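Local structure of nickel-dependent hydrogenase large subunit (Allochromatium vinosum, 3MYR) at residues 490-495 with 502-507; 483-488 with 507-512; 39-44 with 58-63. The protein oxidises molecular hydrogen at a nickel-iron centre and passes the electrons to an acceptor, acting as the large subunit of a two-subunit membrane-bound hydrogenase. All blocks are in the same frame, centred on the assembly; numbering follows the deposited sequence.

Interaction 1: residues 490-495 with 502-507. With MG (magnesium ion), chain O.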
loop_
_atom_site.group_PDB
_atom_site.type_symbol
_atom_site.label_atom_id
_atom_site.label_comp_id
_atom_site.label_asym_id
_atom_site.label_seq_id
_atom_site.Cartn_x
_atom_site.Cartn_y
_atom_site.Cartn_z
ATOM N N LEU B 490 -9.664 -9.149 -3.465
ATOM C CA LEU B 490 -8.958 -8.560 -4.586
ATOM C C LEU B 490 -9.042 -9.617 -5.653
ATOM O O LEU B 490 -8.811 -10.797 -5.353
ATOM C CB LEU B 490 -7.442 -8.345 -4.251
ATOM C CG LEU B 490 -6.470 -8.121 -5.432
ATOM C CD1 LEU B 490 -6.769 -6.782 -6.105
ATOM C CD2 LEU B 490 -4.980 -8.022 -4.926
ATOM N N GLY B 491 -9.356 -9.218 -6.889
ATOM C CA GLY B 491 -9.350 -10.160 -8.005
ATOM C C GLY B 491 -8.726 -9.479 -9.234
ATOM O O GLY B 491 -8.966 -8.256 -9.447
ATOM N N HIS B 492 -7.977 -10.252 -10.049
ATOM C CA HIS B 492 -7.478 -9.804 -11.315
ATOM C C HIS B 492 -8.074 -10.770 -12.320
ATOM O O HIS B 492 -7.835 -11.976 -12.216
ATOM C CB HIS B 492 -5.966 -9.907 -11.392
ATOM C CG HIS B 492 -5.245 -8.880 -10.563
ATOM N ND1 HIS B 492 -3.910 -8.615 -10.720
ATOM C CD2 HIS B 492 -5.688 -8.024 -9.607
ATOM C CE1 HIS B 492 -3.545 -7.662 -9.877
ATOM N NE2 HIS B 492 -4.618 -7.256 -9.223
ATOM N N TRP B 493 -8.832 -10.250 -13.294
ATOM C CA TRP B 493 -9.366 -11.141 -14.332
ATOM C C TRP B 493 -8.534 -10.924 -15.598
ATOM O O TRP B 493 -8.404 -9.781 -16.055
ATOM C CB TRP B 493 -10.815 -10.767 -14.602
ATOM C CG TRP B 493 -11.774 -11.292 -13.582
ATOM C CD1 TRP B 493 -12.636 -12.355 -13.756
ATOM C CD2 TRP B 493 -12.083 -10.727 -12.292
ATOM N NE1 TRP B 493 -13.421 -12.499 -12.644
ATOM C CE2 TRP B 493 -13.089 -11.534 -11.724
ATOM C CE3 TRP B 493 -11.511 -9.682 -11.504
ATOM C CZ2 TRP B 493 -13.621 -11.287 -10.450
ATOM C CZ3 TRP B 493 -12.041 -9.415 -10.255
ATOM C CH2 TRP B 493 -13.086 -10.224 -9.721
ATOM N N ILE B 494 -7.962 -11.985 -16.149
ATOM C CA ILE B 494 -7.096 -11.821 -17.349
ATOM C C ILE B 494 -7.676 -12.609 -18.525
ATOM O O ILE B 494 -8.168 -13.727 -18.361
ATOM C CB ILE B 494 -5.663 -12.266 -17.094
ATOM C CG1 ILE B 494 -4.761 -11.979 -18.301
ATOM C CG2 ILE B 494 -5.609 -13.784 -16.736
ATOM C CD1 ILE B 494 -3.227 -12.251 -17.990
ATOM N N VAL B 495 -7.541 -12.053 -19.714
ATOM C CA VAL B 495 -7.884 -12.781 -20.901
ATOM C C VAL B 495 -6.674 -12.769 -21.778
ATOM O O VAL B 495 -6.122 -11.681 -22.082
ATOM C CB VAL B 495 -9.102 -12.095 -21.640
ATOM C CG1 VAL B 495 -9.414 -12.755 -22.968
ATOM C CG2 VAL B 495 -10.317 -12.055 -20.707
ATOM N N ALA B 502 -5.059 -9.756 -23.721
ATOM C CA ALA B 502 -6.116 -9.140 -24.511
ATOM C C ALA B 502 -7.007 -8.275 -23.606
ATOM O O ALA B 502 -7.487 -7.228 -24.010
ATOM C CB ALA B 502 -6.980 -10.218 -25.189
ATOM N N ASN B 503 -7.222 -8.704 -22.382
ATOM C CA ASN B 503 -7.860 -7.834 -21.402
ATOM C C ASN B 503 -7.262 -8.166 -20.050
ATOM O O ASN B 503 -6.950 -9.340 -19.741
ATOM C CB ASN B 503 -9.396 -8.077 -21.351
ATOM C CG ASN B 503 -10.161 -6.880 -20.745
ATOM O OD1 ASN B 503 -9.547 -5.858 -20.409
ATOM N ND2 ASN B 503 -11.487 -7.026 -20.547
ATOM N N TYR B 504 -7.222 -7.163 -19.196
ATOM C CA TYR B 504 -6.813 -7.384 -17.840
ATOM C C TYR B 504 -7.645 -6.410 -16.998
ATOM O O TYR B 504 -7.545 -5.187 -17.134
ATOM C CB TYR B 504 -5.305 -7.113 -17.723
ATOM C CG TYR B 504 -4.688 -7.699 -16.459
ATOM C CD1 TYR B 504 -3.782 -8.785 -16.527
ATOM C CD2 TYR B 504 -5.001 -7.172 -15.197
ATOM C CE1 TYR B 504 -3.179 -9.289 -15.394
ATOM C CE2 TYR B 504 -4.394 -7.694 -14.054
ATOM C CZ TYR B 504 -3.453 -8.756 -14.182
ATOM O OH TYR B 504 -2.898 -9.362 -13.057
ATOM N N GLN B 505 -8.411 -6.923 -16.058
ATOM C CA GLN B 505 -9.207 -6.001 -15.260
ATOM C C GLN B 505 -8.989 -6.308 -13.763
ATOM O O GLN B 505 -9.181 -7.453 -13.306
ATOM C CB GLN B 505 -10.724 -6.196 -15.658
ATOM C CG GLN B 505 -10.988 -5.645 -17.064
ATOM C CD GLN B 505 -10.912 -4.098 -17.056
ATOM O OE1 GLN B 505 -11.419 -3.452 -16.128
ATOM N NE2 GLN B 505 -10.432 -3.516 -18.133
ATOM N N ALA B 506 -8.679 -5.291 -12.994
ATOM C CA ALA B 506 -8.548 -5.485 -11.555
ATOM C C ALA B 506 -9.772 -4.900 -10.883
ATOM O O ALA B 506 -10.188 -3.799 -11.204
ATOM C CB ALA B 506 -7.255 -4.795 -10.990
ATOM N N VAL B 507 -10.317 -5.627 -9.915
ATOM C CA VAL B 507 -11.295 -5.053 -9.007
ATOM C C VAL B 507 -10.708 -5.252 -7.622
ATOM O O VAL B 507 -10.472 -6.367 -7.173
ATOM C CB VAL B 507 -12.653 -5.758 -9.095
ATOM C CG1 VAL B 507 -13.672 -5.015 -8.235
ATOM C CG2 VAL B 507 -13.130 -5.884 -10.597
HETATM MG MG MG O . -10.311 -2.006 -12.381
HETATM O O HOH W 1 -11.762 -2.970 -13.482
HETATM O O HOH W 2 -11.763 -1.355 -11.023
HETATM O O HOH W 3 -10.703 -0.240 -13.536
#
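Y504 OH lies 2.7 Å from H492 ND1 in a hydrogen bond that approaches both rings at their edges, near the ring planes, although the planes themselves are inclined at 69°. Either atom could be the donor. The phenol reaches this point because its CG stands anti to the backbone N (chi1 -163°), which swings the ring across to strand 490-495; on the way its CD1 packs 3.8 Å from CG1 of I494. The hydroxyl shares a second hydrogen bond with S72 OG, and H492 NE2 is bonded to H68 of the active-site pocket, so the imidazole is gripped at both nitrogens and its rotation is fixed. A phenylalanine in place of Y504 would probably leave H492 ND1 and S72 without their shared mate and the imidazole freer to turn. On the other face W493 folds its indole back over G491, whose missing side chain avoids a clash, and CZ3 meets V507 CG2 at 3.7 Å, while its NE1 is bonded to the carbonyl of L318. Between these two layers of side chains the backbones run antiparallel: the N-to-C directions of the short strand axes differ by 174°, and the axes come within 4.7 Å of each other. The buried ladder is tight: W493 N to Q505 O, for instance, is a nearly straight bond of 2.8 Å. Within this tight part A506, paired with H492, turns its carbonyl O to the magnesium ion at 2.1 Å, and Q505 OE1 accepts a hydrogen bond from a metal-bound water. Toward the turn, packing is looser and partly exposed to solvent, with V495 CG1 and A502 CB separated by 4.2 Å. Here V495 O accepts from both A502 N and N503 N, a classic beta bulge. The arrangement is a bulged antiparallel beta hairpin whose second strand supplies a backbone ligand to a magnesium site.

Interaction 2: residues 483-488 with 507-512. With NFV (Ni-Fe oxidized active center), chain N.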
loop_
_atom_site.group_PDB
_atom_site.type_symbol
_atom_site.label_atom_id
_atom_site.label_comp_id
_atom_site.label_asym_id
_atom_site.label_seq_id
_atom_site.Cartn_x
_atom_site.Cartn_y
_atom_site.Cartn_z
ATOM N N MET B 483 -7.411 -13.036 -4.086
ATOM C CA MET B 483 -6.572 -12.910 -2.904
ATOM C C MET B 483 -7.400 -12.154 -1.859
ATOM O O MET B 483 -8.313 -11.407 -2.231
ATOM C CB MET B 483 -5.328 -12.131 -3.254
ATOM C CG MET B 483 -4.892 -11.291 -2.090
ATOM S SD MET B 483 -3.182 -11.131 -2.240
ATOM C CE MET B 483 -2.639 -11.384 -0.556
ATOM N N GLU B 484 -7.118 -12.365 -0.580
ATOM C CA GLU B 484 -7.683 -11.502 0.467
ATOM C C GLU B 484 -6.527 -10.587 0.805
ATOM O O GLU B 484 -5.563 -11.022 1.424
ATOM C CB GLU B 484 -8.109 -12.325 1.698
ATOM C CG GLU B 484 -9.554 -12.984 1.609
ATOM C CD GLU B 484 -10.747 -11.960 1.515
ATOM O OE1 GLU B 484 -10.691 -10.802 2.065
ATOM O OE2 GLU B 484 -11.771 -12.350 0.899
ATOM N N ALA B 485 -6.560 -9.365 0.291
ATOM C CA ALA B 485 -5.498 -8.384 0.562
ATOM C C ALA B 485 -5.833 -7.761 1.944
ATOM O O ALA B 485 -6.961 -7.918 2.416
ATOM C CB ALA B 485 -5.513 -7.309 -0.544
ATOM N N PRO B 486 -4.855 -7.141 2.635
ATOM C CA PRO B 486 -5.243 -6.497 3.926
ATOM C C PRO B 486 -6.509 -5.607 3.920
ATOM O O PRO B 486 -7.184 -5.532 4.935
ATOM C CB PRO B 486 -4.008 -5.630 4.287
ATOM C CG PRO B 486 -2.878 -6.414 3.644
ATOM C CD PRO B 486 -3.425 -6.890 2.295
ATOM N N ARG B 487 -6.835 -4.960 2.794
ATOM C CA ARG B 487 -8.055 -4.168 2.725
ATOM C C ARG B 487 -9.288 -4.931 2.250
ATOM O O ARG B 487 -10.375 -4.420 2.359
ATOM C CB ARG B 487 -7.830 -2.871 1.945
ATOM C CG ARG B 487 -6.885 -1.945 2.700
ATOM C CD ARG B 487 -6.142 -0.932 1.788
ATOM N NE ARG B 487 -5.133 -0.258 2.636
ATOM C CZ ARG B 487 -3.943 -0.771 2.992
ATOM N NH1 ARG B 487 -3.454 -1.965 2.584
ATOM N NH2 ARG B 487 -3.279 -0.146 3.883
ATOM N N GLY B 488 -9.133 -6.180 1.813
ATOM C CA GLY B 488 -10.289 -7.026 1.512
ATOM C C GLY B 488 -10.073 -7.778 0.168
ATOM O O GLY B 488 -8.934 -7.877 -0.350
ATOM N N VAL B 507 -10.317 -5.627 -9.915
ATOM C CA VAL B 507 -11.295 -5.053 -9.007
ATOM C C VAL B 507 -10.708 -5.252 -7.622
ATOM O O VAL B 507 -10.472 -6.367 -7.173
ATOM C CB VAL B 507 -12.653 -5.758 -9.095
ATOM C CG1 VAL B 507 -13.672 -5.015 -8.235
ATOM C CG2 VAL B 507 -13.130 -5.884 -10.597
ATOM N N VAL B 508 -10.555 -4.148 -6.926
ATOM C CA VAL B 508 -9.618 -4.048 -5.796
ATOM C C VAL B 508 -10.456 -3.710 -4.515
ATOM O O VAL B 508 -11.542 -3.121 -4.628
ATOM C CB VAL B 508 -8.558 -2.968 -6.134
ATOM C CG1 VAL B 508 -7.472 -2.937 -5.084
ATOM C CG2 VAL B 508 -7.915 -3.350 -7.512
ATOM N N PRO B 509 -10.006 -4.141 -3.335
ATOM C CA PRO B 509 -10.858 -3.903 -2.148
ATOM C C PRO B 509 -11.356 -2.456 -1.937
ATOM O O PRO B 509 -12.551 -2.233 -1.730
ATOM C CB PRO B 509 -10.016 -4.432 -0.969
ATOM C CG PRO B 509 -8.664 -4.795 -1.546
ATOM C CD PRO B 509 -8.889 -5.061 -3.019
ATOM N N SER B 510 -10.492 -1.469 -2.127
ATOM C CA SER B 510 -10.938 -0.101 -1.909
ATOM C C SER B 510 -11.806 0.343 -3.086
ATOM O O SER B 510 -12.568 1.259 -2.900
ATOM C CB SER B 510 -9.763 0.858 -1.700
ATOM O OG SER B 510 -9.210 0.586 -0.432
ATOM N N THR B 511 -11.745 -0.332 -4.254
ATOM C CA THR B 511 -12.783 -0.096 -5.301
ATOM C C THR B 511 -14.170 -0.399 -4.758
ATOM O O THR B 511 -15.062 0.432 -4.829
ATOM C CB THR B 511 -12.543 -0.878 -6.638
ATOM O OG1 THR B 511 -11.143 -0.835 -6.943
ATOM C CG2 THR B 511 -13.332 -0.207 -7.787
ATOM N N TRP B 512 -14.356 -1.592 -4.194
ATOM C CA TRP B 512 -15.633 -1.932 -3.538
ATOM C C TRP B 512 -16.010 -0.897 -2.498
ATOM O O TRP B 512 -17.142 -0.360 -2.526
ATOM C CB TRP B 512 -15.497 -3.301 -2.785
ATOM C CG TRP B 512 -15.414 -4.466 -3.726
ATOM C CD1 TRP B 512 -14.292 -5.110 -4.126
ATOM C CD2 TRP B 512 -16.519 -5.135 -4.359
ATOM N NE1 TRP B 512 -14.617 -6.173 -4.952
ATOM C CE2 TRP B 512 -15.980 -6.198 -5.128
ATOM C CE3 TRP B 512 -17.921 -4.940 -4.345
ATOM C CZ2 TRP B 512 -16.789 -7.081 -5.885
ATOM C CZ3 TRP B 512 -18.736 -5.803 -5.105
ATOM C CH2 TRP B 512 -18.167 -6.886 -5.861
HETATM FE FE NFV N . -4.644 -2.558 -1.709
HETATM NI NI NFV N . -2.922 -0.085 -1.689
HETATM C C1 NFV N . -5.074 -3.816 -2.552
HETATM O O1 NFV N . -5.441 -4.833 -3.159
HETATM C C2 NFV N . -4.801 -3.614 -0.130
HETATM N N2 NFV N . -4.891 -4.292 0.837
HETATM C C3 NFV N . -6.416 -1.930 -1.563
HETATM N N3 NFV N . -7.514 -1.530 -1.499
HETATM O O4 NFV N . -4.085 -1.040 -0.557
#
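P509 presses its ring against the peptide backbone of R487 and G488, yet the two segments share no hydrogen bond; polar groups on both sides turn to the nickel-iron centre between them. P509 CB lies 3.3 Å from R487 C, and P509 CG is equally close, 3.3 Å, to G488 O. The first segment is braced by a type I turn from A485 to G488, closed by backbone bonds in both directions; at G488's backbone angles a side chain would be pushed against the preceding carbonyl oxygen, so glycine suits the position. From this turn R487 N donates to the diatomic ligand nitrogen N2 at 2.8 Å, and R487 NH1 adds a weak bond of 3.2 Å to N2. Salt bridges to D553 and D103 hold the far side of this guanidinium. Across the site, S510 at the start of helix 509-514 serves N3 twice, through N at 3.0 Å and through OG at 2.9 Å. Both can reach it because OG sits beside the backbone N (chi1 -71°). The third diatomic ligand, with oxygen O1, meets carbon instead: V508 CG1 at 3.4 Å and P509 CD at 3.5 Å. Each cyanide nitrogen thus receives two N-H or O-H donors, which would probably draw electron density toward it, whereas the carbonyl ligand meets an apolar lining, an arrangement consistent with the protein distinguishing the cyanides from the carbonyl.

Interaction 3: residues 39-44 with 58-63. With MG (magnesium ion), chain O.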
loop_
_atom_site.group_PDB
_atom_site.type_symbol
_atom_site.label_atom_id
_atom_site.label_comp_id
_atom_site.label_asym_id
_atom_site.label_seq_id
_atom_site.Cartn_x
_atom_site.Cartn_y
_atom_site.Cartn_z
ATOM N N ARG B 39 -4.347 6.445 -13.214
ATOM C CA ARG B 39 -3.187 6.104 -14.060
ATOM C C ARG B 39 -3.534 5.239 -15.302
ATOM O O ARG B 39 -2.872 5.354 -16.355
ATOM C CB ARG B 39 -2.058 5.447 -13.241
ATOM C CG ARG B 39 -1.466 6.417 -12.223
ATOM C CD ARG B 39 -0.673 5.768 -11.093
ATOM N NE ARG B 39 -1.546 4.888 -10.313
ATOM C CZ ARG B 39 -1.122 3.894 -9.528
ATOM N NH1 ARG B 39 0.188 3.602 -9.457
ATOM N NH2 ARG B 39 -2.029 3.124 -8.909
ATOM N N GLY B 40 -4.525 4.353 -15.154
ATOM C CA GLY B 40 -5.048 3.536 -16.275
ATOM C C GLY B 40 -4.063 2.391 -16.539
ATOM O O GLY B 40 -3.787 2.014 -17.682
ATOM N N ILE B 41 -3.628 1.755 -15.467
ATOM C CA ILE B 41 -2.747 0.617 -15.573
ATOM C C ILE B 41 -3.368 -0.553 -16.379
ATOM O O ILE B 41 -2.668 -1.296 -17.094
ATOM C CB ILE B 41 -2.285 0.195 -14.153
ATOM C CG1 ILE B 41 -1.448 1.351 -13.579
ATOM C CG2 ILE B 41 -1.469 -1.212 -14.224
ATOM C CD1 ILE B 41 -1.137 1.242 -12.063
ATOM N N GLU B 42 -4.680 -0.715 -16.296
ATOM C CA GLU B 42 -5.304 -1.796 -17.069
ATOM C C GLU B 42 -5.047 -1.632 -18.568
ATOM O O GLU B 42 -4.774 -2.600 -19.286
ATOM C CB GLU B 42 -6.807 -1.903 -16.735
ATOM C CG GLU B 42 -7.094 -2.464 -15.303
ATOM C CD GLU B 42 -8.449 -1.977 -14.744
ATOM O OE1 GLU B 42 -8.886 -0.895 -15.237
ATOM O OE2 GLU B 42 -9.037 -2.620 -13.796
ATOM N N THR B 43 -5.089 -0.385 -19.011
ATOM C CA THR B 43 -4.886 -0.037 -20.409
ATOM C C THR B 43 -3.429 -0.215 -20.767
ATOM O O THR B 43 -3.116 -0.779 -21.827
ATOM C CB THR B 43 -5.291 1.420 -20.576
ATOM O OG1 THR B 43 -6.707 1.502 -20.346
ATOM C CG2 THR B 43 -4.964 1.964 -21.993
ATOM N N ILE B 44 -2.541 0.143 -19.834
ATOM C CA ILE B 44 -1.088 -0.060 -20.042
ATOM C C ILE B 44 -0.712 -1.512 -20.312
ATOM O O ILE B 44 0.104 -1.817 -21.218
ATOM C CB ILE B 44 -0.296 0.587 -18.912
ATOM C CG1 ILE B 44 -0.456 2.121 -19.055
ATOM C CG2 ILE B 44 1.269 0.188 -18.954
ATOM C CD1 ILE B 44 -0.099 2.926 -17.747
ATOM N N GLN B 58 1.794 -4.902 -9.542
ATOM C CA GLN B 58 2.273 -4.649 -8.214
ATOM C C GLN B 58 2.388 -3.145 -7.927
ATOM O O GLN B 58 2.113 -2.693 -6.791
ATOM C CB GLN B 58 3.602 -5.348 -7.944
ATOM C CG GLN B 58 3.933 -5.231 -6.425
ATOM C CD GLN B 58 5.123 -6.071 -5.968
ATOM O OE1 GLN B 58 6.116 -6.288 -6.708
ATOM N NE2 GLN B 58 5.054 -6.495 -4.731
ATOM N N ARG B 59 2.807 -2.386 -8.939
ATOM C CA ARG B 59 2.953 -0.929 -8.841
ATOM C C ARG B 59 1.614 -0.186 -8.884
ATOM O O ARG B 59 1.591 1.037 -8.821
ATOM C CB ARG B 59 3.925 -0.386 -9.920
ATOM C CG ARG B 59 5.402 -0.444 -9.450
ATOM C CD ARG B 59 5.914 -1.913 -9.201
ATOM N NE ARG B 59 7.377 -1.926 -9.134
ATOM C CZ ARG B 59 8.116 -3.029 -9.141
ATOM N NH1 ARG B 59 7.537 -4.201 -9.436
ATOM N NH2 ARG B 59 9.443 -2.964 -8.887
ATOM N N ILE B 60 0.506 -0.911 -8.906
ATOM C CA ILE B 60 -0.748 -0.281 -8.492
ATOM C C ILE B 60 -0.571 0.371 -7.127
ATOM O O ILE B 60 -1.111 1.452 -6.860
ATOM C CB ILE B 60 -1.914 -1.322 -8.484
ATOM C CG1 ILE B 60 -2.280 -1.561 -9.969
ATOM C CG2 ILE B 60 -3.133 -0.780 -7.639
ATOM C CD1 ILE B 60 -3.346 -2.783 -10.146
ATOM N N CYS B 61 0.169 -0.282 -6.229
ATOM C CA CYS B 61 0.209 0.259 -4.875
ATOM C C CYS B 61 1.351 -0.281 -4.073
ATOM O O CYS B 61 1.577 -1.468 -4.062
ATOM C CB CYS B 61 -1.113 0.041 -4.130
ATOM S SG CYS B 61 -1.122 0.992 -2.561
ATOM N N GLY B 62 2.104 0.610 -3.444
ATOM C CA GLY B 62 3.222 0.184 -2.647
ATOM C C GLY B 62 2.949 0.116 -1.150
ATOM O O GLY B 62 3.859 -0.196 -0.358
ATOM N N VAL B 63 1.720 0.412 -0.719
ATOM C CA VAL B 63 1.369 0.223 0.711
ATOM C C VAL B 63 0.921 -1.228 0.854
ATOM O O VAL B 63 1.520 -1.976 1.621
ATOM C CB VAL B 63 0.218 1.144 1.169
ATOM C CG1 VAL B 63 -0.194 0.783 2.641
ATOM C CG2 VAL B 63 0.712 2.534 1.123
HETATM MG MG MG O . -10.311 -2.006 -12.381
HETATM O O HOH W 3 -10.703 -0.240 -13.536
HETATM O O HOH W 1 -11.762 -2.970 -13.482
HETATM O O HOH W 2 -11.763 -1.355 -11.023
#
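I41, in the first turn of helix 41-44, and I60, in the loop between helices 53-58 and 67-80, are the nearest backbone pair, with CA atoms 7.4 Å apart. R39 bridges the separation by bending its chain at chi3 (-62°) and presenting the guanidinium edge to two successive carbonyls: NH1 donates to R59 O at 3.0 Å, and NH2 to I60 O at 2.8 Å. The first bond is more bent than the second. I41 CD1 sits 3.6 Å above the centre of that flat group and also touches I60 CG1 at 3.7 Å, covering one guanidinium face with methyl. The loop so fixed carries C61, first cysteine of the N-terminal CxxC motif of [NiFe] hydrogenases, whose SG binds the nickel and accepts a bond from V63 N at 3.4 Å. On the helix, E42 takes no part in that contact; its extended chain carries OE2 to the magnesium ion at 2.0 Å, while OE1 accepts from a metal-bound water and is hydrogen-bonded to T350. The guanidinium of R59 lies at the subunit interface, where NH2 donates to C147 O of the small subunit HydA, and R59 touches an iron-sulfur cluster.

How the interactions relate
Interactions 1 and 3, with centres about 12 Å apart, share the magnesium ion: A506 supplies a carbonyl and E42 a carboxylate oxygen, with H561 as the third protein ligand. Besides the metal, A506 N lies 2.8 Å from E42 OE2, a probable hydrogen bond tying the hairpin to helix 41-44. Interaction 1 is nested in the chain between the segments of interaction 2, and the centres of interactions 1 and 2 are about 13 Å apart. They share V507, and L490 N lies 2.9 Å from M483 O, a probable hydrogen bond between neighbouring strands of one sheet. Interaction 2 holds the iron's diatomic ligands and interaction 3 supplies the nickel thiolate of C61; R487 NH2 packs 3.5 Å from V63 CG1.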